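Local coordinates for cpftsy (Physcomitrella patens, PDB 4AK9), which probably serves as the chloroplast receptor of the signal recognition particle, a GTPase that helps bring proteins to the thylakoid membrane, at residues K146-A151 / R193-E198; V165-Q168 / E173-M176; A186-A191 / C205-R210; P116-I121 / K230-A235. All blocks are in the same frame, centred on the assembly; numbering follows the deposited sequence.

Interaction 1 of 4, residues K146-A151 / R193-E198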
loop_
_atom_site.group_PDB
_atom_site.type_symbol
_atom_site.label_atom_id
_atom_site.label_comp_id
_atom_site.label_asym_id
_atom_site.label_seq_id
_atom_site.Cartn_x
_atom_site.Cartn_y
_atom_site.Cartn_z
ATOM N N LYS A 146 31.381 -15.085 -18.610
ATOM C CA LYS A 146 31.341 -14.346 -19.872
ATOM C C LYS A 146 29.892 -14.004 -20.297
ATOM O O LYS A 146 29.096 -14.900 -20.629
ATOM C CB LYS A 146 32.034 -15.176 -20.950
ATOM C CG LYS A 146 32.066 -14.558 -22.329
ATOM C CD LYS A 146 32.884 -15.455 -23.260
ATOM C CE LYS A 146 32.924 -14.907 -24.686
ATOM N NZ LYS A 146 33.340 -15.989 -25.637
ATOM N N VAL A 147 29.575 -12.708 -20.325
ATOM C CA VAL A 147 28.195 -12.240 -20.464
ATOM C C VAL A 147 27.929 -11.580 -21.805
ATOM O O VAL A 147 28.745 -10.777 -22.281
ATOM C CB VAL A 147 27.853 -11.170 -19.379
ATOM C CG1 VAL A 147 26.451 -10.616 -19.582
ATOM C CG2 VAL A 147 28.020 -11.753 -17.990
ATOM N N LEU A 148 26.788 -11.912 -22.409
ATOM C CA LEU A 148 26.307 -11.218 -23.598
ATOM C C LEU A 148 24.960 -10.565 -23.311
ATOM O O LEU A 148 24.041 -11.227 -22.836
ATOM C CB LEU A 148 26.153 -12.193 -24.772
ATOM C CG LEU A 148 25.500 -11.626 -26.037
ATOM C CD1 LEU A 148 26.438 -10.617 -26.696
ATOM C CD2 LEU A 148 25.123 -12.741 -27.057
ATOM N N MET A 149 24.832 -9.277 -23.617
ATOM C CA MET A 149 23.560 -8.590 -23.418
ATOM C C MET A 149 22.776 -8.526 -24.706
ATOM O O MET A 149 23.352 -8.407 -25.792
ATOM C CB MET A 149 23.780 -7.174 -22.862
ATOM C CG MET A 149 24.409 -7.141 -21.494
ATOM S SD MET A 149 24.650 -5.418 -20.986
ATOM C CE MET A 149 25.369 -5.607 -19.394
ATOM N N ALA A 150 21.448 -8.605 -24.597
ATOM C CA ALA A 150 20.580 -8.520 -25.765
ATOM C C ALA A 150 19.556 -7.420 -25.587
ATOM O O ALA A 150 18.740 -7.449 -24.628
ATOM C CB ALA A 150 19.879 -9.862 -26.007
ATOM N N ALA A 151 19.584 -6.454 -26.501
ATOM C CA ALA A 151 18.719 -5.282 -26.402
ATOM C C ALA A 151 17.367 -5.519 -27.053
ATOM O O ALA A 151 17.086 -5.002 -28.147
ATOM C CB ALA A 151 19.398 -4.052 -26.996
ATOM N N ARG A 193 21.734 -17.234 -30.584
ATOM C CA ARG A 193 22.537 -17.957 -31.579
ATOM C C ARG A 193 24.001 -17.600 -31.437
ATOM O O ARG A 193 24.868 -18.474 -31.421
ATOM C CB ARG A 193 22.074 -17.614 -32.993
ATOM C CG ARG A 193 20.728 -18.212 -33.358
ATOM C CD ARG A 193 20.514 -18.187 -34.874
ATOM N NE ARG A 193 20.528 -16.829 -35.428
ATOM C CZ ARG A 193 19.443 -16.062 -35.527
ATOM N NH1 ARG A 193 18.273 -16.518 -35.099
ATOM N NH2 ARG A 193 19.521 -14.841 -36.054
ATOM N N ARG A 194 24.265 -16.300 -31.308
ATOM C CA ARG A 194 25.635 -15.819 -31.183
ATOM C C ARG A 194 26.299 -16.366 -29.932
ATOM O O ARG A 194 27.486 -16.691 -29.931
ATOM C CB ARG A 194 25.675 -14.286 -31.198
ATOM C CG ARG A 194 27.074 -13.739 -30.965
ATOM C CD ARG A 194 27.182 -12.246 -31.224
ATOM N NE ARG A 194 28.424 -11.743 -30.638
ATOM C CZ ARG A 194 28.672 -10.467 -30.375
ATOM N NH1 ARG A 194 27.757 -9.538 -30.647
ATOM N NH2 ARG A 194 29.831 -10.124 -29.824
ATOM N N ALA A 195 25.526 -16.494 -28.857
ATOM C CA ALA A 195 26.095 -16.988 -27.621
ATOM C C ALA A 195 26.442 -18.463 -27.724
ATOM O O ALA A 195 27.398 -18.910 -27.099
ATOM C CB ALA A 195 25.128 -16.793 -26.490
ATOM N N VAL A 196 25.631 -19.217 -28.460
ATOM C CA VAL A 196 25.896 -20.646 -28.617
ATOM C C VAL A 196 27.165 -20.810 -29.463
ATOM O O VAL A 196 28.066 -21.602 -29.122
ATOM C CB VAL A 196 24.721 -21.387 -29.286
ATOM C CG1 VAL A 196 25.088 -22.856 -29.510
ATOM C CG2 VAL A 196 23.445 -21.270 -28.428
ATOM N N GLU A 197 27.247 -20.029 -30.539
ATOM C CA GLU A 197 28.394 -20.118 -31.445
ATOM C C GLU A 197 29.688 -19.679 -30.784
ATOM O O GLU A 197 30.745 -20.287 -31.004
ATOM C CB GLU A 197 28.168 -19.291 -32.713
ATOM C CG GLU A 197 27.007 -19.771 -33.571
ATOM C CD GLU A 197 27.138 -21.234 -34.008
ATOM O OE1 GLU A 197 28.133 -21.560 -34.700
ATOM O OE2 GLU A 197 26.245 -22.053 -33.663
ATOM N N GLU A 198 29.608 -18.621 -29.981
ATOM C CA GLU A 198 30.821 -17.995 -29.448
ATOM C C GLU A 198 31.130 -18.319 -27.998
ATOM O O GLU A 198 31.935 -17.624 -27.367
ATOM C CB GLU A 198 30.771 -16.489 -29.640
ATOM C CG GLU A 198 30.589 -16.099 -31.083
ATOM C CD GLU A 198 30.554 -14.591 -31.276
ATOM O OE1 GLU A 198 30.941 -13.852 -30.340
ATOM O OE2 GLU A 198 30.135 -14.140 -32.363
#
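The guanidinium of Arg194 has Leu148 over one of its faces, with CD1 of the leucine 4.2 Å above the plane and over its centre. At the edge, and in the plane, lies Glu198 OE1, to which Arg194 NE gives a long, weak but nearly straight hydrogen bond of 3.3 Å (169° at the hydrogen) as part of a salt bridge. A flat cation thus keeps its N-H bonds at the rim for a carboxylate while offering a face to a methyl, and the flexible arginine reaches over the leucine without losing its charge partner. The other methyl of Leu148, CD2, meets Ala195 CB at 4.1 Å; a small residue on the helix lets the branched one from strand 147-150 come close.

Lys146 crosses from just ahead of that strand. With CG anti to the backbone N (chi1 179°) and the chain extended beyond it, NZ arrives at Glu198 O, 2.8 Å away, and meets it at a C=O...N angle of 169°. Glu198 has just left helical geometry, so the ammonium sits where the end of helix 184-197 presents carbonyl oxygens. The same lysine makes a cation-pi contact with Phe200. A methionine in place of Lys146 would probably leave the Glu198 carbonyl without this donor and the helix end without this positive charge beside it.

Chemically, the contact has an apolar middle and a charged margin. Lys146 NZ also lies 5.7 Å from Glu198 OE1, which probably adds a mild attraction, and its charge is likely to be favourable beside the C-terminal, partly negative end of the helix.

Interaction 2 of 4, residues V165-Q168 / E173-M176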
loop_
_atom_site.group_PDB
_atom_site.type_symbol
_atom_site.label_atom_id
_atom_site.label_comp_id
_atom_site.label_asym_id
_atom_site.label_seq_id
_atom_site.Cartn_x
_atom_site.Cartn_y
_atom_site.Cartn_z
ATOM N N VAL A 165 25.725 1.258 -22.552
ATOM C CA VAL A 165 26.563 1.858 -21.528
ATOM C C VAL A 165 26.891 0.855 -20.426
ATOM O O VAL A 165 28.026 0.767 -19.948
ATOM C CB VAL A 165 25.899 3.119 -20.942
ATOM C CG1 VAL A 165 26.797 3.755 -19.911
ATOM C CG2 VAL A 165 25.585 4.121 -22.062
ATOM N N TRP A 166 25.888 0.077 -20.034
ATOM C CA TRP A 166 26.116 -0.948 -19.034
ATOM C C TRP A 166 27.021 -2.044 -19.550
ATOM O O TRP A 166 27.816 -2.626 -18.776
ATOM C CB TRP A 166 24.788 -1.533 -18.561
ATOM C CG TRP A 166 24.088 -0.615 -17.613
ATOM C CD1 TRP A 166 23.039 0.210 -17.889
ATOM C CD2 TRP A 166 24.436 -0.383 -16.249
ATOM N NE1 TRP A 166 22.679 0.908 -16.762
ATOM C CE2 TRP A 166 23.529 0.571 -15.747
ATOM C CE3 TRP A 166 25.417 -0.907 -15.398
ATOM C CZ2 TRP A 166 23.571 1.009 -14.433
ATOM C CZ3 TRP A 166 25.461 -0.469 -14.103
ATOM C CH2 TRP A 166 24.540 0.483 -13.627
ATOM N N ALA A 167 26.915 -2.345 -20.840
ATOM C CA ALA A 167 27.769 -3.394 -21.407
ATOM C C ALA A 167 29.219 -2.942 -21.252
ATOM O O ALA A 167 30.097 -3.703 -20.810
ATOM C CB ALA A 167 27.424 -3.630 -22.868
ATOM N N GLN A 168 29.443 -1.668 -21.557
ATOM C CA GLN A 168 30.782 -1.066 -21.448
ATOM C C GLN A 168 31.336 -1.037 -20.037
ATOM O O GLN A 168 32.475 -1.471 -19.801
ATOM C CB GLN A 168 30.785 0.351 -22.028
ATOM C CG GLN A 168 30.741 0.367 -23.541
ATOM C CD GLN A 168 32.023 -0.200 -24.155
ATOM O OE1 GLN A 168 33.113 0.346 -23.959
ATOM N NE2 GLN A 168 31.891 -1.308 -24.897
ATOM N N GLU A 173 29.635 -8.042 -23.738
ATOM C CA GLU A 173 29.310 -7.798 -25.146
ATOM C C GLU A 173 27.820 -7.534 -25.268
ATOM O O GLU A 173 27.057 -7.854 -24.344
ATOM C CB GLU A 173 29.702 -9.007 -26.010
ATOM C CG GLU A 173 31.175 -9.409 -25.871
ATOM C CD GLU A 173 32.131 -8.343 -26.408
ATOM O OE1 GLU A 173 31.962 -7.935 -27.585
ATOM O OE2 GLU A 173 33.042 -7.913 -25.653
ATOM N N ILE A 174 27.396 -6.965 -26.392
ATOM C CA ILE A 174 25.984 -6.652 -26.570
ATOM C C ILE A 174 25.506 -6.850 -28.004
ATOM O O ILE A 174 26.216 -6.515 -28.955
ATOM C CB ILE A 174 25.651 -5.205 -26.088
ATOM C CG1 ILE A 174 24.169 -4.873 -26.305
ATOM C CG2 ILE A 174 26.519 -4.161 -26.806
ATOM C CD1 ILE A 174 23.684 -3.704 -25.450
ATOM N N VAL A 175 24.309 -7.427 -28.149
ATOM C CA VAL A 175 23.644 -7.525 -29.443
ATOM C C VAL A 175 22.519 -6.503 -29.489
ATOM O O VAL A 175 21.666 -6.457 -28.576
ATOM C CB VAL A 175 23.030 -8.926 -29.673
ATOM C CG1 VAL A 175 22.107 -8.912 -30.897
ATOM C CG2 VAL A 175 24.125 -10.009 -29.796
ATOM N N MET A 176 22.497 -5.687 -30.543
ATOM C CA MET A 176 21.448 -4.682 -30.705
ATOM C C MET A 176 20.665 -4.812 -32.017
ATOM O O MET A 176 21.032 -5.600 -32.890
ATOM C CB MET A 176 22.044 -3.283 -30.561
ATOM C CG MET A 176 22.800 -3.101 -29.251
ATOM S SD MET A 176 23.372 -1.413 -29.009
ATOM C CE MET A 176 21.844 -0.528 -29.345
#
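Apolar contact comes first: the methyl of Ala167 faces Ile174, lying 4.0 Å from its CB and 4.1 Å from its CG2. The alanine CB thus rests against the branch point of the isoleucine, next to the main chain, and not against the end of the longer arm. The torsion explains this: CG1 stands anti to the backbone N (chi1 179°), which leaves CG2 between the backbone N and the carbonyl carbon, on the part of the side chain that faces the helix. Alanine suits the place because a short side chain lets helix and strand come close, with the CA atoms of Ala167 and Glu173 6.0 Å apart. Isoleucine, branched at CB, suits an extended strand and offers a broad surface there.

Contact with the main chain is looser. The same methyl lies 4.5 Å from Glu173 O, a van der Waals approach to the peptide that leads into Ile174.

No hydrogen bond links the two segments. The polar backbone of the strand is taken up instead by the sheet, where Glu173 and Val175 pair with strand 147-150.

In the fold this is the last corner of a beta-alpha-beta crossover: strand 147-150, helix 158-170 and then 173-175, parallel to the first and outermost in this chain's sheet. Chemically, the hold between these two segments is nondirectional packing, so the fit probably depends on the sizes of Ala167 and Ile174, while directional backbone bonds join the strand to strand 147-150.

Interaction 3 of 4, residues A186-A191 / C205-R210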
loop_
_atom_site.group_PDB
_atom_site.type_symbol
_atom_site.label_atom_id
_atom_site.label_comp_id
_atom_site.label_asym_id
_atom_site.label_seq_id
_atom_site.Cartn_x
_atom_site.Cartn_y
_atom_site.Cartn_z
ATOM N N ALA A 186 13.583 -11.110 -33.063
ATOM C CA ALA A 186 14.747 -11.332 -33.923
ATOM C C ALA A 186 16.068 -10.956 -33.237
ATOM O O ALA A 186 17.085 -11.624 -33.430
ATOM C CB ALA A 186 14.594 -10.592 -35.238
ATOM N N VAL A 187 16.048 -9.881 -32.451
ATOM C CA VAL A 187 17.221 -9.477 -31.685
ATOM C C VAL A 187 17.577 -10.548 -30.675
ATOM O O VAL A 187 18.751 -10.924 -30.536
ATOM C CB VAL A 187 16.966 -8.149 -30.916
ATOM C CG1 VAL A 187 18.152 -7.810 -29.998
ATOM C CG2 VAL A 187 16.692 -7.024 -31.893
ATOM N N LEU A 188 16.562 -11.021 -29.947
ATOM C CA LEU A 188 16.809 -12.045 -28.950
ATOM C C LEU A 188 17.354 -13.335 -29.581
ATOM O O LEU A 188 18.264 -13.962 -29.031
ATOM C CB LEU A 188 15.547 -12.304 -28.099
ATOM C CG LEU A 188 15.076 -11.119 -27.233
ATOM C CD1 LEU A 188 14.137 -11.577 -26.120
ATOM C CD2 LEU A 188 16.257 -10.415 -26.609
ATOM N N SER A 189 16.785 -13.746 -30.710
ATOM C CA SER A 189 17.205 -15.012 -31.309
ATOM C C SER A 189 18.616 -14.887 -31.864
ATOM O O SER A 189 19.420 -15.803 -31.728
ATOM C CB SER A 189 16.200 -15.520 -32.356
ATOM O OG SER A 189 16.056 -14.630 -33.438
ATOM N N GLN A 190 18.919 -13.733 -32.451
ATOM C CA GLN A 190 20.276 -13.432 -32.895
ATOM C C GLN A 190 21.277 -13.494 -31.736
ATOM O O GLN A 190 22.362 -14.046 -31.883
ATOM C CB GLN A 190 20.308 -12.059 -33.563
ATOM C CG GLN A 190 21.687 -11.633 -34.074
ATOM C CD GLN A 190 21.652 -10.264 -34.744
ATOM O OE1 GLN A 190 20.579 -9.774 -35.133
ATOM N NE2 GLN A 190 22.822 -9.633 -34.873
ATOM N N ALA A 191 20.927 -12.938 -30.574
ATOM C CA ALA A 191 21.850 -12.994 -29.447
ATOM C C ALA A 191 22.022 -14.398 -28.915
ATOM O O ALA A 191 23.117 -14.776 -28.520
ATOM C CB ALA A 191 21.376 -12.076 -28.314
ATOM N N CYS A 205 18.799 -10.866 -21.382
ATOM C CA CYS A 205 17.871 -10.269 -22.381
ATOM C C CYS A 205 16.978 -9.184 -21.814
ATOM O O CYS A 205 16.274 -9.411 -20.828
ATOM C CB CYS A 205 16.938 -11.353 -22.958
ATOM S SG CYS A 205 17.791 -12.748 -23.728
ATOM N N ASP A 206 16.966 -8.021 -22.442
ATOM C CA ASP A 206 15.968 -7.008 -22.110
ATOM C C ASP A 206 14.745 -7.259 -22.970
ATOM O O ASP A 206 14.846 -7.858 -24.037
ATOM C CB ASP A 206 16.513 -5.612 -22.371
ATOM C CG ASP A 206 15.710 -4.521 -21.657
ATOM O OD1 ASP A 206 14.798 -4.861 -20.851
ATOM O OD2 ASP A 206 16.013 -3.327 -21.888
ATOM N N THR A 207 13.576 -6.833 -22.497
ATOM C CA THR A 207 12.329 -7.021 -23.247
ATOM C C THR A 207 11.482 -5.765 -23.131
ATOM O O THR A 207 11.683 -4.949 -22.212
ATOM C CB THR A 207 11.482 -8.198 -22.690
ATOM O OG1 THR A 207 11.199 -7.968 -21.289
ATOM C CG2 THR A 207 12.214 -9.523 -22.836
ATOM N N SER A 208 10.526 -5.604 -24.043
ATOM C CA SER A 208 9.641 -4.446 -23.955
ATOM C C SER A 208 8.547 -4.721 -22.923
ATOM O O SER A 208 8.151 -5.870 -22.707
ATOM C CB SER A 208 9.032 -4.120 -25.311
ATOM O OG SER A 208 10.055 -3.935 -26.271
ATOM N N GLY A 209 8.065 -3.676 -22.266
ATOM C CA GLY A 209 6.951 -3.853 -21.339
ATOM C C GLY A 209 6.355 -2.514 -20.970
ATOM O O GLY A 209 7.051 -1.497 -21.035
ATOM N N ARG A 210 5.068 -2.520 -20.634
ATOM C CA ARG A 210 4.378 -1.329 -20.178
ATOM C C ARG A 210 3.666 -1.612 -18.857
ATOM O O ARG A 210 3.518 -2.756 -18.450
ATOM C CB ARG A 210 3.336 -0.895 -21.212
ATOM C CG ARG A 210 3.922 -0.585 -22.590
ATOM C CD ARG A 210 4.371 0.877 -22.720
ATOM N NE ARG A 210 3.337 1.874 -22.379
ATOM C CZ ARG A 210 2.090 1.926 -22.873
ATOM N NH1 ARG A 210 1.646 1.022 -23.747
ATOM N NH2 ARG A 210 1.266 2.902 -22.479
#
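Leu188 buries more surface than any other residue of this contact, and it does so mainly through one methyl. Its CD2 lies 3.8 Å from Cys205 CB and 4.0 Å from Cys205 SG, and also packs 3.9 Å from Asp206 O. The second methyl, CD1, reaches along to Thr207 CG2 at 4.3 Å. With CG anti to the carbonyl carbon (chi1 -65°), the fork of the leucine spans the residues leading from strand 202-205 into the following loop. Leucine is apt here: its two methyls can cover three successive residues from a single helical position.

Cys205, second in buried surface, lies in the end region of the strand. Its side chain, small and only weakly polar, projects from the sheet toward helix 184-197 and lets Leu188 come close; Val118 and Met120 also touch it.

Asp206 and Thr207 have smaller shares, but they begin the Asp-Thr-Ser-Gly-Arg run of residues 206-210, which corresponds to the G3 motif of SRP GTPases. The carboxylate of Asp206 leads away from the leucine and touches Lys129 and Thr130 of the probable P-loop; its OD1 takes a weak, bent bond from Thr207 N, 2.8 Å long with 129° at the hydrogen. Thr207 divides its branches, CG2 going to the leucine and OG1 to a hydrogen bond with Ile121 O. Farther along, Arg210 NE forms a salt bridge with Asp50 of the second subunit.

The chemistry is therefore two-sided. Apolar contacts of Leu188 back the start of the loop, while the Asp206 carboxylate is turned to the probable P-loop and Thr207 OG1 bonds to strand 117-123.

Interaction 4 of 4, residues P116-I121 / K230-A235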
loop_
_atom_site.group_PDB
_atom_site.type_symbol
_atom_site.label_atom_id
_atom_site.label_comp_id
_atom_site.label_asym_id
_atom_site.label_seq_id
_atom_site.Cartn_x
_atom_site.Cartn_y
_atom_site.Cartn_z
ATOM N N PRO A 116 25.040 -21.716 -23.392
ATOM C CA PRO A 116 24.802 -20.577 -22.498
ATOM C C PRO A 116 23.507 -20.718 -21.698
ATOM O O PRO A 116 22.546 -21.326 -22.188
ATOM C CB PRO A 116 24.665 -19.411 -23.467
ATOM C CG PRO A 116 24.088 -20.022 -24.701
ATOM C CD PRO A 116 24.591 -21.439 -24.769
ATOM N N ALA A 117 23.495 -20.180 -20.479
ATOM C CA ALA A 117 22.226 -19.929 -19.795
ATOM C C ALA A 117 21.621 -18.652 -20.379
ATOM O O ALA A 117 22.346 -17.755 -20.858
ATOM C CB ALA A 117 22.428 -19.786 -18.292
ATOM N N VAL A 118 20.294 -18.557 -20.348
ATOM C CA VAL A 118 19.618 -17.392 -20.892
ATOM C C VAL A 118 18.624 -16.848 -19.853
ATOM O O VAL A 118 17.747 -17.573 -19.374
ATOM C CB VAL A 118 18.878 -17.697 -22.199
ATOM C CG1 VAL A 118 18.106 -16.465 -22.693
ATOM C CG2 VAL A 118 19.884 -18.154 -23.293
ATOM N N LEU A 119 18.794 -15.576 -19.491
ATOM C CA LEU A 119 17.918 -14.946 -18.486
ATOM C C LEU A 119 17.134 -13.849 -19.195
ATOM O O LEU A 119 17.728 -12.933 -19.797
ATOM C CB LEU A 119 18.777 -14.327 -17.372
ATOM C CG LEU A 119 19.233 -15.105 -16.141
ATOM C CD1 LEU A 119 19.630 -16.506 -16.469
ATOM C CD2 LEU A 119 20.377 -14.388 -15.456
ATOM N N MET A 120 15.804 -13.919 -19.159
ATOM C CA MET A 120 14.996 -12.835 -19.691
ATOM C C MET A 120 14.553 -11.914 -18.552
ATOM O O MET A 120 14.104 -12.380 -17.511
ATOM C CB MET A 120 13.775 -13.359 -20.449
ATOM C CG MET A 120 14.126 -14.053 -21.751
ATOM S SD MET A 120 12.640 -14.831 -22.447
ATOM C CE MET A 120 11.724 -13.453 -23.122
ATOM N N ILE A 121 14.740 -10.616 -18.736
ATOM C CA ILE A 121 14.362 -9.635 -17.719
ATOM C C ILE A 121 13.083 -8.978 -18.224
ATOM O O ILE A 121 13.024 -8.446 -19.357
ATOM C CB ILE A 121 15.452 -8.558 -17.543
ATOM C CG1 ILE A 121 16.799 -9.160 -17.135
ATOM C CG2 ILE A 121 14.972 -7.391 -16.636
ATOM C CD1 ILE A 121 16.791 -10.291 -16.142
ATOM N N LYS A 230 13.319 -21.484 -29.333
ATOM C CA LYS A 230 13.647 -22.084 -30.631
ATOM C C LYS A 230 15.152 -22.021 -30.907
ATOM O O LYS A 230 15.736 -22.975 -31.436
ATOM C CB LYS A 230 12.893 -21.375 -31.736
ATOM C CG LYS A 230 13.248 -21.863 -33.128
ATOM C CD LYS A 230 12.285 -21.297 -34.139
ATOM C CE LYS A 230 12.837 -21.457 -35.541
ATOM N NZ LYS A 230 11.850 -20.961 -36.545
ATOM N N ALA A 231 15.790 -20.908 -30.548
ATOM C CA ALA A 231 17.240 -20.785 -30.736
ATOM C C ALA A 231 17.993 -21.702 -29.799
ATOM O O ALA A 231 19.065 -22.198 -30.136
ATOM C CB ALA A 231 17.695 -19.344 -30.533
ATOM N N LEU A 232 17.446 -21.922 -28.610
ATOM C CA LEU A 232 18.086 -22.811 -27.645
ATOM C C LEU A 232 17.021 -23.417 -26.763
ATOM O O LEU A 232 16.374 -22.709 -25.971
ATOM C CB LEU A 232 19.124 -22.034 -26.810
ATOM C CG LEU A 232 19.949 -22.819 -25.802
ATOM C CD1 LEU A 232 20.796 -23.899 -26.500
ATOM C CD2 LEU A 232 20.865 -21.861 -25.053
ATOM N N SER A 233 16.814 -24.723 -26.898
ATOM C CA SER A 233 15.654 -25.372 -26.274
ATOM C C SER A 233 15.653 -25.340 -24.747
ATOM O O SER A 233 14.584 -25.418 -24.144
ATOM C CB SER A 233 15.449 -26.803 -26.807
ATOM O OG SER A 233 16.315 -27.709 -26.172
ATOM N N SER A 234 16.824 -25.181 -24.129
ATOM C CA SER A 234 16.924 -25.094 -22.662
ATOM C C SER A 234 16.587 -23.693 -22.116
ATOM O O SER A 234 16.554 -23.465 -20.893
ATOM C CB SER A 234 18.329 -25.516 -22.190
ATOM O OG SER A 234 19.359 -24.794 -22.864
ATOM N N ALA A 235 16.346 -22.760 -23.028
ATOM C CA ALA A 235 16.150 -21.351 -22.681
ATOM C C ALA A 235 14.675 -20.944 -22.804
ATOM O O ALA A 235 13.915 -21.552 -23.587
ATOM C CB ALA A 235 17.015 -20.483 -23.587
HETATM O O HOH W 1 19.895 -22.213 -21.985
#
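A type I beta turn from Leu232 to Ala235, just past helix 215-231, packs on Pro116 and Val118 where strand 117-123 begins, the strand that runs up to the probable P-loop of this GTPase domain. The turn is closed by Ala235 N bonding to Leu232 O at 2.9 Å, and it brings its first and last residues to the strand while Ser233 and Ser234 fill the middle.

Leu232 supplies the larger part. Its CD2 meets Pro116 CG at 3.7 Å and Pro116 O at 3.4 Å, the two side chains crossing obliquely, and the same methyl reaches Val118 CG2 at 4.2 Å. CG stands anti to the backbone N (chi1 -177°), which carries the fork out to the proline. Pro116, preceded by a cis peptide bond, offers a rigid, compact ring for a leucine methyl to rest on. Ala235 packs on the strand too: its CB is 3.6 Å from Val118 CB, a fit that a short side chain allows beside a residue branched at CB.

One polar link joins the pair of segments. A water donates to Pro116 O at 2.8 Å and accepts from Ser234 OG at the same distance, so it bridges the carbonyl ahead of the strand and the hydroxyl of the turn.

Around this, helix 184-197 closes one flank, with Ala195 and Val196 on Pro116 and Val192 on Leu232. Strand 202-205 lies next to strand 117-123 and brings Val203 to Val118; beyond the turn, Asn237 bonds to Val118 N as the chain enters strand 238-244.

Overall arrangement
All four contacts join helices, or the turn after one, to a single mostly parallel sheet. Interaction 2 lies on one face with helix 158-170; interactions 1, 3 and 4 lie on the other, where helix 184-197 serves both 1 and 3 and touches Pro116 of 4. Interactions 1 and 4 have centres about 10 Å apart, and interactions 2 and 4, the farthest pair, about 18 Å. Backbone bonds tie neighbours together: Met149 N to Glu173 O at 2.7 Å between 1 and 2, Ala150 O to Asp206 N at 2.9 Å between 1 and 3, and Cys205 N to Leu119 O at 2.8 Å between 3 and 4. Interaction 3 reaches the probable P-loop.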